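Local coordinates for 5-formaminoimidazole-4-carboxamide-1-(beta)-D-ribofuranosyl 5'-monophosphate synthetase (Methanocaldococcus jannaschii, PDB 2R7N), which catalyses the ATP- and formate-dependent formylation of AICAR to FAICAR in purine biosynthesis, without using folates, at residues G151-K156 and F167-T172; E180-R185 and N248-Y253. All coordinates share one frame; numbering follows the deposited sequence.

Interaction 1 of 2, residues G151-K156 and F167-T172. With ADP (adenosine-5'-diphosphate), chain D.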
ATOM      1  N   GLY A 151      47.314 -24.501 -11.069  1.00 61.71           N
ATOM      2  CA  GLY A 151      46.977 -23.131 -10.696  1.00 61.71           C
ATOM      3  C   GLY A 151      46.463 -23.151  -9.276  1.00 57.04           C
ATOM      4  O   GLY A 151      46.697 -24.113  -8.547  1.00 56.30           O
ATOM      5  N   THR A 152      45.768 -22.098  -8.863  1.00 56.56           N
ATOM      6  CA  THR A 152      45.073 -22.163  -7.589  1.00 50.17           C
ATOM      7  C   THR A 152      43.804 -22.994  -7.778  1.00 50.02           C
ATOM      8  O   THR A 152      43.119 -22.905  -8.805  1.00 45.42           O
ATOM      9  CB  THR A 152      44.749 -20.778  -7.006  1.00 52.19           C
ATOM     10  OG1 THR A 152      45.959 -20.022  -6.867  1.00 50.59           O
ATOM     11  CG2 THR A 152      44.109 -20.922  -5.628  1.00 47.75           C
ATOM     12  N   VAL A 153      43.523 -23.843  -6.804  1.00 38.29           N
ATOM     13  CA  VAL A 153      42.352 -24.676  -6.862  1.00 41.61           C
ATOM     14  C   VAL A 153      41.697 -24.634  -5.507  1.00 39.89           C
ATOM     15  O   VAL A 153      42.335 -24.287  -4.515  1.00 40.44           O
ATOM     16  CB  VAL A 153      42.690 -26.155  -7.198  1.00 46.32           C
ATOM     17  CG1 VAL A 153      43.323 -26.271  -8.576  1.00 43.20           C
ATOM     18  CG2 VAL A 153      43.565 -26.778  -6.117  1.00 43.94           C
ATOM     19  N   ILE A 154      40.414 -24.970  -5.469  1.00 38.53           N
ATOM     20  CA  ILE A 154      39.735 -25.170  -4.206  1.00 42.21           C
ATOM     21  C   ILE A 154      39.407 -26.641  -4.153  1.00 39.15           C
ATOM     22  O   ILE A 154      39.154 -27.261  -5.195  1.00 39.66           O
ATOM     23  CB  ILE A 154      38.431 -24.334  -4.090  1.00 40.88           C
ATOM     24  CG1 ILE A 154      37.862 -24.420  -2.670  1.00 41.19           C
ATOM     25  CG2 ILE A 154      37.387 -24.802  -5.102  1.00 36.99           C
ATOM     26  CD1 ILE A 154      36.749 -23.426  -2.404  1.00 46.49           C
ATOM     27  N   VAL A 155      39.405 -27.197  -2.950  1.00 33.43           N
ATOM     28  CA  VAL A 155      39.214 -28.633  -2.801  1.00 51.84           C
ATOM     29  C   VAL A 155      38.071 -28.950  -1.848  1.00 52.64           C
ATOM     30  O   VAL A 155      38.114 -28.589  -0.668  1.00 42.48           O
ATOM     31  CB  VAL A 155      40.510 -29.339  -2.336  1.00 49.37           C
ATOM     32  CG1 VAL A 155      40.302 -30.836  -2.315  1.00 41.86           C
ATOM     33  CG2 VAL A 155      41.677 -28.967  -3.260  1.00 39.07           C
ATOM     34  N   LYS A 156      37.062 -29.639  -2.378  1.00 60.87           N
ATOM     35  CA  LYS A 156      35.833 -29.936  -1.653  1.00 69.47           C
ATOM     36  C   LYS A 156      35.662 -31.424  -1.357  1.00 78.99           C
ATOM     37  O   LYS A 156      36.123 -32.280  -2.116  1.00 78.48           O
ATOM     38  CB  LYS A 156      34.632 -29.445  -2.458  1.00 65.95           C
ATOM     39  CG  LYS A 156      34.763 -28.017  -2.937  1.00 58.55           C
ATOM     40  CD  LYS A 156      33.673 -27.675  -3.921  1.00 55.23           C
ATOM     41  CE  LYS A 156      33.600 -26.185  -4.119  1.00 49.25           C
ATOM     42  NZ  LYS A 156      32.717 -25.837  -5.253  1.00 50.29           N
ATOM     43  N   PHE A 167      39.724 -26.602   1.396  1.00 48.29           N
ATOM     44  CA  PHE A 167      41.015 -25.914   1.421  1.00 40.23           C
ATOM     45  C   PHE A 167      41.456 -25.478   0.039  1.00 35.81           C
ATOM     46  O   PHE A 167      40.896 -25.919  -0.979  1.00 32.42           O
ATOM     47  CB  PHE A 167      42.110 -26.723   2.151  1.00 51.93           C
ATOM     48  CG  PHE A 167      42.573 -27.965   1.419  1.00 56.39           C
ATOM     49  CD1 PHE A 167      42.191 -29.228   1.859  1.00 56.35           C
ATOM     50  CD2 PHE A 167      43.419 -27.872   0.314  1.00 52.89           C
ATOM     51  CE1 PHE A 167      42.624 -30.373   1.202  1.00 53.92           C
ATOM     52  CE2 PHE A 167      43.857 -29.011  -0.349  1.00 48.96           C
ATOM     53  CZ  PHE A 167      43.459 -30.262   0.096  1.00 53.95           C
ATOM     54  N   ILE A 168      42.454 -24.599   0.016  1.00 34.95           N
ATOM     55  CA  ILE A 168      42.958 -23.999  -1.219  1.00 36.94           C
ATOM     56  C   ILE A 168      44.389 -24.480  -1.476  1.00 47.74           C
ATOM     57  O   ILE A 168      45.185 -24.637  -0.542  1.00 38.32           O
ATOM     58  CB  ILE A 168      42.980 -22.461  -1.101  1.00 38.82           C
ATOM     59  CG1 ILE A 168      41.559 -21.909  -0.915  1.00 43.47           C
ATOM     60  CG2 ILE A 168      43.686 -21.818  -2.301  1.00 40.18           C
ATOM     61  CD1 ILE A 168      41.519 -20.412  -0.623  1.00 43.04           C
ATOM     62  N   ALA A 169      44.718 -24.702  -2.742  1.00 40.12           N
ATOM     63  CA  ALA A 169      46.017 -25.220  -3.098  1.00 40.19           C
ATOM     64  C   ALA A 169      46.490 -24.572  -4.382  1.00 42.39           C
ATOM     65  O   ALA A 169      45.692 -24.312  -5.276  1.00 43.32           O
ATOM     66  CB  ALA A 169      45.957 -26.747  -3.247  1.00 33.60           C
ATOM     67  N   SER A 170      47.790 -24.310  -4.472  1.00 49.36           N
ATOM     68  CA  SER A 170      48.374 -23.792  -5.704  1.00 50.86           C
ATOM     69  C   SER A 170      49.397 -24.752  -6.322  1.00 49.89           C
ATOM     70  O   SER A 170      50.056 -24.414  -7.318  1.00 45.89           O
ATOM     71  CB  SER A 170      48.985 -22.406  -5.480  1.00 53.16           C
ATOM     72  OG  SER A 170      47.976 -21.406  -5.401  1.00 55.08           O
ATOM     73  N   SER A 171      49.508 -25.950  -5.745  1.00 36.75           N
ATOM     74  CA  SER A 171      50.448 -26.966  -6.231  1.00 43.52           C
ATOM     75  C   SER A 171      50.085 -28.330  -5.677  1.00 46.11           C
ATOM     76  O   SER A 171      49.451 -28.430  -4.624  1.00 50.34           O
ATOM     77  CB  SER A 171      51.882 -26.635  -5.803  1.00 38.01           C
ATOM     78  OG  SER A 171      52.019 -26.720  -4.387  1.00 39.06           O
ATOM     79  N   THR A 172      50.509 -29.377  -6.378  1.00 51.55           N
ATOM     80  CA  THR A 172      50.365 -30.747  -5.883  1.00 50.28           C
ATOM     81  C   THR A 172      50.962 -30.892  -4.487  1.00 54.89           C
ATOM     82  O   THR A 172      50.358 -31.502  -3.601  1.00 57.13           O
ATOM     83  CB  THR A 172      51.067 -31.746  -6.804  1.00 48.14           C
ATOM     84  OG1 THR A 172      50.686 -31.493  -8.162  1.00 51.52           O
ATOM     85  CG2 THR A 172      50.676 -33.157  -6.428  1.00 47.23           C
TER
HETATM   86  PB  ADP D 400      27.533 -25.045  -1.377  1.00 90.21           P
HETATM   87  O1B ADP D 400      26.837 -25.956  -2.368  1.00 85.79           O
HETATM   88  O2B ADP D 400      28.213 -25.776  -0.234  1.00 73.54           O
HETATM   89  O3B ADP D 400      26.690 -23.857  -0.944  1.00 86.61           O
HETATM   90  PA  ADP D 400      30.182 -25.065  -2.334  1.00 54.56           P
HETATM   91  O1A ADP D 400      30.406 -25.452  -3.777  1.00 53.98           O
HETATM   92  O2A ADP D 400      30.299 -26.043  -1.197  1.00 55.00           O
HETATM   93  O3A ADP D 400      28.730 -24.372  -2.238  1.00 73.59           O
HETATM   94  O5' ADP D 400      31.217 -23.897  -1.982  1.00 42.04           O
HETATM   95  C5' ADP D 400      31.291 -23.445  -0.642  1.00 40.09           C
HETATM   96  C4' ADP D 400      31.817 -22.024  -0.716  1.00 48.02           C
HETATM   97  O4' ADP D 400      33.189 -22.050  -1.127  1.00 46.30           O
HETATM   98  C3' ADP D 400      31.070 -21.212  -1.767  1.00 45.66           C
HETATM   99  O3' ADP D 400      29.976 -20.490  -1.198  1.00 50.50           O
HETATM  100  C2' ADP D 400      32.132 -20.293  -2.337  1.00 46.36           C
HETATM  101  O2' ADP D 400      32.189 -19.070  -1.604  1.00 43.20           O
HETATM  102  C1' ADP D 400      33.428 -21.075  -2.136  1.00 38.12           C
HETATM  103  N9  ADP D 400      33.688 -21.736  -3.418  1.00 34.35           N
HETATM  104  C8  ADP D 400      33.085 -22.844  -3.886  1.00 36.42           C
HETATM  105  N7  ADP D 400      33.546 -23.153  -5.129  1.00 37.23           N
HETATM  106  C5  ADP D 400      34.461 -22.219  -5.467  1.00 35.33           C
HETATM  107  C6  ADP D 400      35.342 -21.955  -6.625  1.00 34.75           C
HETATM  108  N6  ADP D 400      35.337 -22.754  -7.720  1.00 36.76           N
HETATM  109  N1  ADP D 400      36.134 -20.868  -6.569  1.00 40.71           N
HETATM  110  C2  ADP D 400      36.150 -20.051  -5.496  1.00 42.33           C
HETATM  111  N3  ADP D 400      35.389 -20.233  -4.404  1.00 40.05           N
HETATM  112  C4  ADP D 400      34.536 -21.281  -4.339  1.00 37.95           C

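Interaction 2 of 2, residues E180-R185 and N248-Y253. With ADP (adenosine-5'-diphosphate), chain D.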
ATOM      1  N   GLU A 180      47.132 -33.438   4.578  1.00 77.77           N
ATOM      2  CA  GLU A 180      47.730 -33.945   5.813  1.00 85.25           C
ATOM      3  C   GLU A 180      47.330 -33.135   7.034  1.00 85.69           C
ATOM      4  O   GLU A 180      46.955 -33.687   8.068  1.00 85.25           O
ATOM      5  CB  GLU A 180      49.256 -33.949   5.697  1.00 91.28           C
ATOM      6  CG  GLU A 180      49.839 -35.285   5.293  1.00 99.19           C
ATOM      7  CD  GLU A 180      49.843 -36.283   6.436  1.00103.05           C
ATOM      8  OE1 GLU A 180      50.308 -35.919   7.538  1.00103.27           O
ATOM      9  OE2 GLU A 180      49.385 -37.429   6.230  1.00103.53           O
ATOM     10  N   ASP A 181      47.432 -31.817   6.911  1.00 89.36           N
ATOM     11  CA  ASP A 181      47.070 -30.921   7.991  1.00 87.03           C
ATOM     12  C   ASP A 181      45.680 -31.274   8.513  1.00 82.65           C
ATOM     13  O   ASP A 181      45.500 -31.530   9.702  1.00 77.81           O
ATOM     14  CB  ASP A 181      47.109 -29.476   7.495  1.00 93.64           C
ATOM     15  CG  ASP A 181      47.082 -28.470   8.625  1.00 98.77           C
ATOM     16  OD1 ASP A 181      47.318 -28.867   9.787  1.00101.46           O
ATOM     17  OD2 ASP A 181      46.832 -27.277   8.347  1.00 96.81           O
ATOM     18  N   LEU A 182      44.707 -31.310   7.610  1.00 82.76           N
ATOM     19  CA  LEU A 182      43.317 -31.569   7.983  1.00 88.76           C
ATOM     20  C   LEU A 182      43.087 -33.019   8.399  1.00 96.25           C
ATOM     21  O   LEU A 182      42.037 -33.359   8.948  1.00 93.14           O
ATOM     22  CB  LEU A 182      42.377 -31.181   6.839  1.00 88.10           C
ATOM     23  CG  LEU A 182      42.389 -29.698   6.450  1.00 86.64           C
ATOM     24  CD1 LEU A 182      41.524 -29.448   5.228  1.00 81.87           C
ATOM     25  CD2 LEU A 182      41.942 -28.827   7.617  1.00 84.46           C
ATOM     26  N   LYS A 183      44.074 -33.867   8.121  1.00104.67           N
ATOM     27  CA  LYS A 183      44.048 -35.263   8.533  1.00107.58           C
ATOM     28  C   LYS A 183      44.509 -35.364   9.980  1.00107.77           C
ATOM     29  O   LYS A 183      43.768 -35.835  10.843  1.00108.91           O
ATOM     30  CB  LYS A 183      44.946 -36.101   7.615  1.00109.47           C
ATOM     31  CG  LYS A 183      45.287 -37.503   8.122  1.00113.58           C
ATOM     32  CD  LYS A 183      46.062 -38.287   7.058  1.00112.71           C
ATOM     33  CE  LYS A 183      46.622 -39.598   7.593  1.00113.02           C
ATOM     34  NZ  LYS A 183      47.850 -39.395   8.413  1.00112.39           N
ATOM     35  N   LYS A 184      45.725 -34.894  10.241  1.00106.78           N
ATOM     36  CA  LYS A 184      46.311 -34.942  11.580  1.00107.23           C
ATOM     37  C   LYS A 184      45.544 -34.077  12.583  1.00107.42           C
ATOM     38  O   LYS A 184      45.971 -33.910  13.724  1.00108.91           O
ATOM     39  CB  LYS A 184      47.788 -34.524  11.534  1.00106.84           C
ATOM     40  CG  LYS A 184      48.713 -35.527  10.844  1.00104.05           C
ATOM     41  CD  LYS A 184      48.908 -36.797  11.678  1.00105.35           C
ATOM     42  CE  LYS A 184      49.863 -37.780  10.994  1.00106.41           C
ATOM     43  NZ  LYS A 184      50.154 -38.988  11.821  1.00 99.47           N
ATOM     44  N   ARG A 185      44.411 -33.532  12.151  1.00109.86           N
ATOM     45  CA  ARG A 185      43.581 -32.702  13.019  1.00111.47           C
ATOM     46  C   ARG A 185      42.153 -33.232  13.074  1.00112.52           C
ATOM     47  O   ARG A 185      41.267 -32.601  13.653  1.00112.71           O
ATOM     48  CB  ARG A 185      43.610 -31.239  12.566  1.00110.89           C
ATOM     49  CG  ARG A 185      44.990 -30.602  12.668  1.00110.47           C
ATOM     50  CD  ARG A 185      45.058 -29.245  11.979  1.00109.28           C
ATOM     51  NE  ARG A 185      44.756 -28.139  12.884  1.00104.50           N
ATOM     52  CZ  ARG A 185      45.144 -26.883  12.682  1.00101.71           C
ATOM     53  NH1 ARG A 185      45.857 -26.569  11.610  1.00 96.06           N
ATOM     54  NH2 ARG A 185      44.826 -25.939  13.558  1.00103.18           N
ATOM     55  N   ASN A 248      47.815 -19.742  12.860  1.00 50.90           N
ATOM     56  CA  ASN A 248      47.715 -21.072  12.289  1.00 68.60           C
ATOM     57  C   ASN A 248      46.242 -21.430  12.213  1.00 69.22           C
ATOM     58  O   ASN A 248      45.678 -22.022  13.134  1.00 72.95           O
ATOM     59  CB  ASN A 248      48.511 -22.091  13.112  1.00 78.18           C
ATOM     60  CG  ASN A 248      50.016 -21.880  12.999  1.00 83.27           C
ATOM     61  OD1 ASN A 248      50.530 -21.569  11.921  1.00 81.93           O
ATOM     62  ND2 ASN A 248      50.728 -22.047  14.113  1.00 79.51           N
ATOM     63  N   ILE A 249      45.620 -21.037  11.108  1.00 60.39           N
ATOM     64  CA  ILE A 249      44.181 -21.138  10.974  1.00 59.34           C
ATOM     65  C   ILE A 249      43.820 -21.615   9.579  1.00 54.40           C
ATOM     66  O   ILE A 249      44.417 -21.193   8.594  1.00 53.83           O
ATOM     67  CB  ILE A 249      43.500 -19.778  11.266  1.00 61.11           C
ATOM     68  CG1 ILE A 249      41.979 -19.933  11.370  1.00 59.85           C
ATOM     69  CG2 ILE A 249      43.885 -18.745  10.212  1.00 60.46           C
ATOM     70  CD1 ILE A 249      41.281 -18.697  11.899  1.00 52.85           C
ATOM     71  N   ASN A 250      42.852 -22.516   9.500  1.00 52.87           N
ATOM     72  CA  ASN A 250      42.382 -22.982   8.213  1.00 52.54           C
ATOM     73  C   ASN A 250      41.058 -22.335   7.841  1.00 50.37           C
ATOM     74  O   ASN A 250      40.152 -22.227   8.671  1.00 43.85           O
ATOM     75  CB  ASN A 250      42.257 -24.505   8.212  1.00 59.71           C
ATOM     76  CG  ASN A 250      43.570 -25.196   8.541  1.00 68.35           C
ATOM     77  OD1 ASN A 250      43.644 -25.995   9.474  1.00 70.28           O
ATOM     78  ND2 ASN A 250      44.620 -24.875   7.785  1.00 60.75           N
ATOM     79  N   PRO A 251      40.948 -21.885   6.588  1.00 51.39           N
ATOM     80  CA  PRO A 251      39.670 -21.392   6.093  1.00 51.11           C
ATOM     81  C   PRO A 251      38.596 -22.462   6.184  1.00 49.93           C
ATOM     82  O   PRO A 251      38.841 -23.618   5.849  1.00 55.51           O
ATOM     83  CB  PRO A 251      39.953 -21.062   4.622  1.00 47.17           C
ATOM     84  CG  PRO A 251      41.234 -21.759   4.289  1.00 54.82           C
ATOM     85  CD  PRO A 251      42.010 -21.805   5.574  1.00 52.26           C
ATOM     86  N   SER A 252      37.427 -22.084   6.680  1.00 47.10           N
ATOM     87  CA  SER A 252      36.241 -22.908   6.496  1.00 46.73           C
ATOM     88  C   SER A 252      35.207 -22.084   5.740  1.00 47.26           C
ATOM     89  O   SER A 252      35.321 -20.856   5.646  1.00 44.23           O
ATOM     90  CB  SER A 252      35.693 -23.426   7.823  1.00 36.88           C
ATOM     91  OG  SER A 252      35.919 -22.497   8.860  1.00 48.08           O
ATOM     92  N   TYR A 253      34.217 -22.768   5.186  1.00 43.58           N
ATOM     93  CA  TYR A 253      33.237 -22.147   4.313  1.00 43.52           C
ATOM     94  C   TYR A 253      31.828 -22.571   4.712  1.00 39.19           C
ATOM     95  O   TYR A 253      31.046 -23.022   3.885  1.00 42.51           O
ATOM     96  CB  TYR A 253      33.526 -22.525   2.853  1.00 41.15           C
ATOM     97  CG  TYR A 253      34.830 -21.957   2.330  1.00 44.87           C
ATOM     98  CD1 TYR A 253      34.853 -20.783   1.579  1.00 41.29           C
ATOM     99  CD2 TYR A 253      36.044 -22.597   2.590  1.00 44.89           C
ATOM    100  CE1 TYR A 253      36.050 -20.261   1.103  1.00 40.27           C
ATOM    101  CE2 TYR A 253      37.250 -22.081   2.123  1.00 33.38           C
ATOM    102  CZ  TYR A 253      37.248 -20.921   1.384  1.00 40.34           C
ATOM    103  OH  TYR A 253      38.442 -20.421   0.930  1.00 42.15           O
TER
HETATM  104  PB  ADP D 400      27.533 -25.045  -1.377  1.00 90.21           P
HETATM  105  O1B ADP D 400      26.837 -25.956  -2.368  1.00 85.79           O
HETATM  106  O2B ADP D 400      28.213 -25.776  -0.234  1.00 73.54           O
HETATM  107  O3B ADP D 400      26.690 -23.857  -0.944  1.00 86.61           O
HETATM  108  PA  ADP D 400      30.182 -25.065  -2.334  1.00 54.56           P
HETATM  109  O1A ADP D 400      30.406 -25.452  -3.777  1.00 53.98           O
HETATM  110  O2A ADP D 400      30.299 -26.043  -1.197  1.00 55.00           O
HETATM  111  O3A ADP D 400      28.730 -24.372  -2.238  1.00 73.59           O
HETATM  112  O5' ADP D 400      31.217 -23.897  -1.982  1.00 42.04           O
HETATM  113  C5' ADP D 400      31.291 -23.445  -0.642  1.00 40.09           C
HETATM  114  C4' ADP D 400      31.817 -22.024  -0.716  1.00 48.02           C
HETATM  115  O4' ADP D 400      33.189 -22.050  -1.127  1.00 46.30           O
HETATM  116  C3' ADP D 400      31.070 -21.212  -1.767  1.00 45.66           C
HETATM  117  O3' ADP D 400      29.976 -20.490  -1.198  1.00 50.50           O
HETATM  118  C2' ADP D 400      32.132 -20.293  -2.337  1.00 46.36           C
HETATM  119  O2' ADP D 400      32.189 -19.070  -1.604  1.00 43.20           O
HETATM  120  C1' ADP D 400      33.428 -21.075  -2.136  1.00 38.12           C
HETATM  121  N9  ADP D 400      33.688 -21.736  -3.418  1.00 34.35           N
HETATM  122  C8  ADP D 400      33.085 -22.844  -3.886  1.00 36.42           C
HETATM  123  N7  ADP D 400      33.546 -23.153  -5.129  1.00 37.23           N
HETATM  124  C5  ADP D 400      34.461 -22.219  -5.467  1.00 35.33           C
HETATM  125  C6  ADP D 400      35.342 -21.955  -6.625  1.00 34.75           C
HETATM  126  N6  ADP D 400      35.337 -22.754  -7.720  1.00 36.76           N
HETATM  127  N1  ADP D 400      36.134 -20.868  -6.569  1.00 40.71           N
HETATM  128  C2  ADP D 400      36.150 -20.051  -5.496  1.00 42.33           C
HETATM  129  N3  ADP D 400      35.389 -20.233  -4.404  1.00 40.05           N
HETATM  130  C4  ADP D 400      34.536 -21.281  -4.339  1.00 37.95           C

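Interaction 1 of 2, residues G151-K156 and F167-T172
Val153 and Ala169 form a hydrogen-bonded antiparallel pair. Val153 N reaches Ala169 O at 2.7 Å, and Ala169 N returns to Val153 O at 3.0 Å. Val155 and Phe167 repeat the pattern, with Val155 N 2.8 Å from Phe167 O. These strands, 153-156 and 167-169, make a beta hairpin of the ATP-grasp fold. Along its other side, strand 153-156 bonds to strand 197-200, where Ile154 pairs with Glu199. At the open end, Thr152 OG1 and Ser170 OG share a hydrogen bond of 2.9 Å. Ser170 N is taken by the carboxylate of Glu174, and Ser171, the N-cap, holds Glu174 N through OG. Val155 CB lies over one face of the Phe167 ring, 4.0 Å from its centroid, in a CH-pi contact. Phe167 CG sits between its backbone N and carbonyl carbon (chi1 70°), laying the ring beside Val155. Phe175 meets the same ring edge-to-face. Ile154 is on the other side of the sheet, with CD1 3.6 Å from ADP C4. The extended chain of Lys156 carries NZ to ADP O1A and N7, each 2.8 Å away, and Glu199 adds a salt bridge. One ammonium thus ties the purine to the alpha-phosphate, and probably offsets part of the phosphate charge.

Interaction 2 of 2, residues E180-R185 and N248-Y253
Asp181 OD2 is held by two weak hydrogen bonds, one from Asn250 ND2 at 3.3 Å and one from Arg185 NH1 at 3.5 Å. The contact belongs to the ATP-grasp fold, where helix 172-183 and the residues after it meet the loop before strand 253-263. The side chains of Asp181 and Asn250 point at each other, with the carboxylate and amide planes 74° apart. Arg185 has a straighter bond to the other oxygen. Its NH1 meets Asp181 OD1 on the syn side at 3.3 Å, and this is a salt bridge. The bend at chi3 of Arg185, 92°, turns the guanidinium back to the carboxylate, which lies at its edge. Asn250 OD1 sits over one face of that guanidinium, 3.1 Å from NH1, but the angle is too poor for a hydrogen bond. Leu182 runs alongside the same amide, with CD2 3.8 Å from Asn250 OD1. With an alanine in place of Asp181, Arg185 would probably lose its salt-bridge partner and be freer to turn, and Asn250 ND2 would lose this acceptor. The loop has its own anchors. Asn232 bonds through its side chain to Asn250 O and Ser252 N, and Ser252 OG bonds to Glu302 of a neighbouring subunit. Pro251 packs on Ile233 and Leu236 of helix 233-236. Where the loop runs into strand 253-263, the Tyr253 ring reaches the ADP ribose, with CD1 3.4 Å from O4'.

Interactions 1 and 2 are neighbours in the ATP-grasp region, with centres about 13 Å apart. Strand 167-169 and helix 172-183 follow each other in the chain, so the hairpin of interaction 1 leads into the helix of interaction 2. The two contacts also touch directly. Phe167 CD1 packs on Leu182 CD1 at 3.4 Å, and Ile168 CD1 lies 3.4 Å from Tyr253 OH. Both reach ADP, by different parts. Residues 151-156 serve the adenine and the alpha-phosphate, and residues 248-253 meet the ribose. A second subunit packs on both, through Pro240 against Ile168 and Pro251. The bound product FAICAR is farther off, about 14 Å from the side chain of Ile154.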